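Local structure of pullulanase (2YOC) at residues F662-G668 against Y690-W696. The protein hydrolyses the alpha-1,6-glucosidic linkages of pullulan and of branched alpha-glucans such as limit dextrins. Sequence-based numbering, arbitrary orientation.
Sequences FRFDLMG and YFFGEGW
Phe662 to Phe664 pair in parallel with Phe691 to Gly693, the fourth and fifth strands of the (beta/alpha)8 barrel, joined through helix 672-683 as a beta-alpha-beta crossover. The backbone bonds alternate: Phe662 N gives to Tyr690 O, Phe692 N to Phe662 O, Phe664 N to Phe692 O at 2.8 Å, and Glu694 N to Phe664 O. Past the strand ends, Gly668 N still reaches Glu694 O at 3.3 Å.

Apolar packing differs on the two faces of the sheet. Outside, Phe662, Phe664 and Phe691 suit the layer between barrel and helices, meeting residues of helices 640-655 and 672-683. Phe664 CE1 lies over one face of the Phe691 ring, toward its rim and 3.7 Å from CD2, with the ring planes inclined at 54°. Gly693, with no side chain, lets the selenomethionine Met667 run close by, its SE 4.0 Å from Gly693 CA. Inside, Phe692 turns its ring face to Arg663, whose CB makes a CH-pi contact 3.8 Å from the ring centroid; chi1 of 74° sets the Phe692 ring between its own backbone N and carbonyl carbon, beneath that methylene.

Polar groups gather at the C-terminal end of the strands, where this family places its active site; Asp665 and Glu694 occupy positions consistent with the nucleophile and acid/base of its members. Arg663, long enough to serve several carboxylates, pairs with Asp590, more loosely with Asp665, and through NH2 with Glu694 OE2 at 3.0 Å, the guanidinium and carboxylate planes 45° apart. Asp665 OD2 is held by Asn594, and Lys820 also pairs with Glu694 OE2. The other carboxylate oxygen, Glu694 OE1, accepts Leu666 N at 3.0 Å on its anti lone pair, with the N-H pointing almost straight at it.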
loop_
_atom_site.group_PDB
_atom_site.type_symbol
_atom_site.label_atom_id
_atom_site.label_comp_id
_atom_site.label_asym_id
_atom_site.label_seq_id
_atom_site.Cartn_x
_atom_site.Cartn_y
_atom_site.Cartn_z
ATOM N N PHE B 662 2.477 -27.011 28.618
ATOM C CA PHE B 662 3.325 -27.692 27.650
ATOM C C PHE B 662 3.705 -26.834 26.486
ATOM O O PHE B 662 2.842 -26.169 25.932
ATOM C CB PHE B 662 2.609 -28.939 27.141
ATOM C CG PHE B 662 2.345 -29.964 28.221
ATOM C CD1 PHE B 662 3.361 -30.816 28.660
ATOM C CD2 PHE B 662 1.088 -30.078 28.797
ATOM C CE1 PHE B 662 3.118 -31.763 29.652
ATOM C CE2 PHE B 662 0.852 -31.021 29.800
ATOM C CZ PHE B 662 1.863 -31.866 30.209
ATOM N N ARG B 663 5.005 -26.842 26.112
ATOM C CA ARG B 663 5.581 -26.135 24.950
ATOM C C ARG B 663 6.020 -27.164 23.914
ATOM O O ARG B 663 6.948 -27.955 24.143
ATOM C CB ARG B 663 6.709 -25.180 25.345
ATOM C CG ARG B 663 7.478 -24.547 24.187
ATOM C CD ARG B 663 8.873 -25.134 24.140
ATOM N NE ARG B 663 9.830 -24.459 23.264
ATOM C CZ ARG B 663 10.595 -25.090 22.376
ATOM N NH1 ARG B 663 10.495 -26.404 22.217
ATOM N NH2 ARG B 663 11.461 -24.412 21.633
ATOM N N PHE B 664 5.320 -27.161 22.789
ATOM C CA PHE B 664 5.572 -28.111 21.721
ATOM C C PHE B 664 6.720 -27.686 20.808
ATOM O O PHE B 664 6.649 -26.619 20.172
ATOM C CB PHE B 664 4.298 -28.335 20.913
ATOM C CG PHE B 664 3.241 -29.048 21.700
ATOM C CD1 PHE B 664 2.425 -28.354 22.593
ATOM C CD2 PHE B 664 3.047 -30.408 21.549
ATOM C CE1 PHE B 664 1.446 -29.014 23.332
ATOM C CE2 PHE B 664 2.043 -31.062 22.259
ATOM C CZ PHE B 664 1.257 -30.361 23.156
ATOM N N ASP B 665 7.771 -28.520 20.733
ATOM C CA ASP B 665 8.876 -28.248 19.820
ATOM C C ASP B 665 8.337 -28.410 18.378
ATOM O O ASP B 665 7.513 -29.305 18.120
ATOM C CB ASP B 665 10.085 -29.180 20.085
ATOM C CG ASP B 665 11.286 -28.937 19.183
ATOM O OD1 ASP B 665 11.905 -27.850 19.292
ATOM O OD2 ASP B 665 11.634 -29.850 18.396
ATOM N N LEU B 666 8.746 -27.479 17.469
ATOM C CA LEU B 666 8.362 -27.436 16.048
ATOM C C LEU B 666 6.907 -27.858 15.812
ATOM O O LEU B 666 6.626 -28.747 14.994
ATOM C CB LEU B 666 9.362 -28.270 15.195
ATOM C CG LEU B 666 10.785 -27.698 15.060
ATOM C CD1 LEU B 666 11.771 -28.774 14.578
ATOM C CD2 LEU B 666 10.807 -26.437 14.173
HETATM N N MSE B 667 5.993 -27.240 16.571
HETATM C CA MSE B 667 4.560 -27.516 16.543
HETATM C C MSE B 667 3.916 -27.421 15.138
HETATM O O MSE B 667 2.914 -28.089 14.882
HETATM C CB MSE B 667 3.837 -26.659 17.603
HETATM C CG MSE B 667 2.371 -26.995 17.810
HETATM SE SE MSE B 667 1.629 -25.879 19.209
HETATM C CE MSE B 667 1.892 -24.177 18.481
ATOM N N GLY B 668 4.523 -26.652 14.236
ATOM C CA GLY B 668 4.064 -26.511 12.854
ATOM C C GLY B 668 4.007 -27.830 12.087
ATOM O O GLY B 668 3.276 -27.951 11.095
ATOM N N TYR B 690 -2.225 -25.064 29.901
ATOM C CA TYR B 690 -1.831 -24.192 28.817
ATOM C C TYR B 690 -0.978 -24.930 27.796
ATOM O O TYR B 690 -0.099 -25.697 28.166
ATOM C CB TYR B 690 -1.123 -22.936 29.365
ATOM C CG TYR B 690 -0.853 -21.875 28.328
ATOM C CD1 TYR B 690 -1.896 -21.266 27.636
ATOM C CD2 TYR B 690 0.450 -21.498 28.014
ATOM C CE1 TYR B 690 -1.649 -20.308 26.658
ATOM C CE2 TYR B 690 0.709 -20.518 27.058
ATOM C CZ TYR B 690 -0.342 -19.919 26.391
ATOM O OH TYR B 690 -0.082 -18.973 25.440
ATOM N N PHE B 691 -1.290 -24.733 26.501
ATOM C CA PHE B 691 -0.527 -25.325 25.380
ATOM C C PHE B 691 0.015 -24.178 24.545
ATOM O O PHE B 691 -0.704 -23.220 24.249
ATOM C CB PHE B 691 -1.416 -26.219 24.467
ATOM C CG PHE B 691 -1.727 -27.646 24.874
ATOM C CD1 PHE B 691 -1.690 -28.036 26.213
ATOM C CD2 PHE B 691 -2.136 -28.582 23.924
ATOM C CE1 PHE B 691 -1.998 -29.345 26.582
ATOM C CE2 PHE B 691 -2.456 -29.884 24.293
ATOM C CZ PHE B 691 -2.395 -30.257 25.620
ATOM N N PHE B 692 1.278 -24.260 24.190
ATOM C CA PHE B 692 1.929 -23.311 23.309
ATOM C C PHE B 692 3.103 -24.022 22.663
ATOM O O PHE B 692 3.410 -25.155 23.058
ATOM C CB PHE B 692 2.282 -21.998 24.012
ATOM C CG PHE B 692 3.439 -22.058 24.966
ATOM C CD1 PHE B 692 3.326 -22.721 26.180
ATOM C CD2 PHE B 692 4.622 -21.388 24.688
ATOM C CE1 PHE B 692 4.396 -22.756 27.072
ATOM C CE2 PHE B 692 5.689 -21.424 25.583
ATOM C CZ PHE B 692 5.570 -22.107 26.767
ATOM N N GLY B 693 3.646 -23.439 21.602
ATOM C CA GLY B 693 4.751 -24.051 20.877
ATOM C C GLY B 693 5.318 -23.164 19.796
ATOM O O GLY B 693 4.973 -21.981 19.712
ATOM N N GLU B 694 6.219 -23.725 18.982
ATOM C CA GLU B 694 6.844 -23.023 17.873
ATOM C C GLU B 694 5.979 -23.331 16.667
ATOM O O GLU B 694 6.077 -24.414 16.094
ATOM C CB GLU B 694 8.272 -23.521 17.632
ATOM C CG GLU B 694 9.213 -23.419 18.821
ATOM C CD GLU B 694 10.565 -24.051 18.533
ATOM O OE1 GLU B 694 10.592 -25.201 18.026
ATOM O OE2 GLU B 694 11.597 -23.380 18.781
ATOM N N GLY B 695 5.101 -22.388 16.335
ATOM C CA GLY B 695 4.177 -22.503 15.221
ATOM C C GLY B 695 4.715 -21.914 13.940
ATOM O O GLY B 695 3.945 -21.286 13.231
ATOM N N TRP B 696 6.014 -22.146 13.596
ATOM C CA TRP B 696 6.601 -21.656 12.333
ATOM C C TRP B 696 6.066 -22.494 11.160
ATOM O O TRP B 696 5.551 -23.594 11.415
ATOM C CB TRP B 696 8.145 -21.758 12.327
ATOM C CG TRP B 696 8.868 -21.535 13.635
ATOM C CD1 TRP B 696 9.778 -22.373 14.212
ATOM C CD2 TRP B 696 8.839 -20.352 14.451
ATOM N NE1 TRP B 696 10.270 -21.816 15.365
ATOM C CE2 TRP B 696 9.714 -20.570 15.535
ATOM C CE3 TRP B 696 8.101 -19.155 14.410
ATOM C CZ2 TRP B 696 9.898 -19.625 16.555
ATOM C CZ3 TRP B 696 8.303 -18.211 15.406
ATOM C CH2 TRP B 696 9.205 -18.444 16.456
#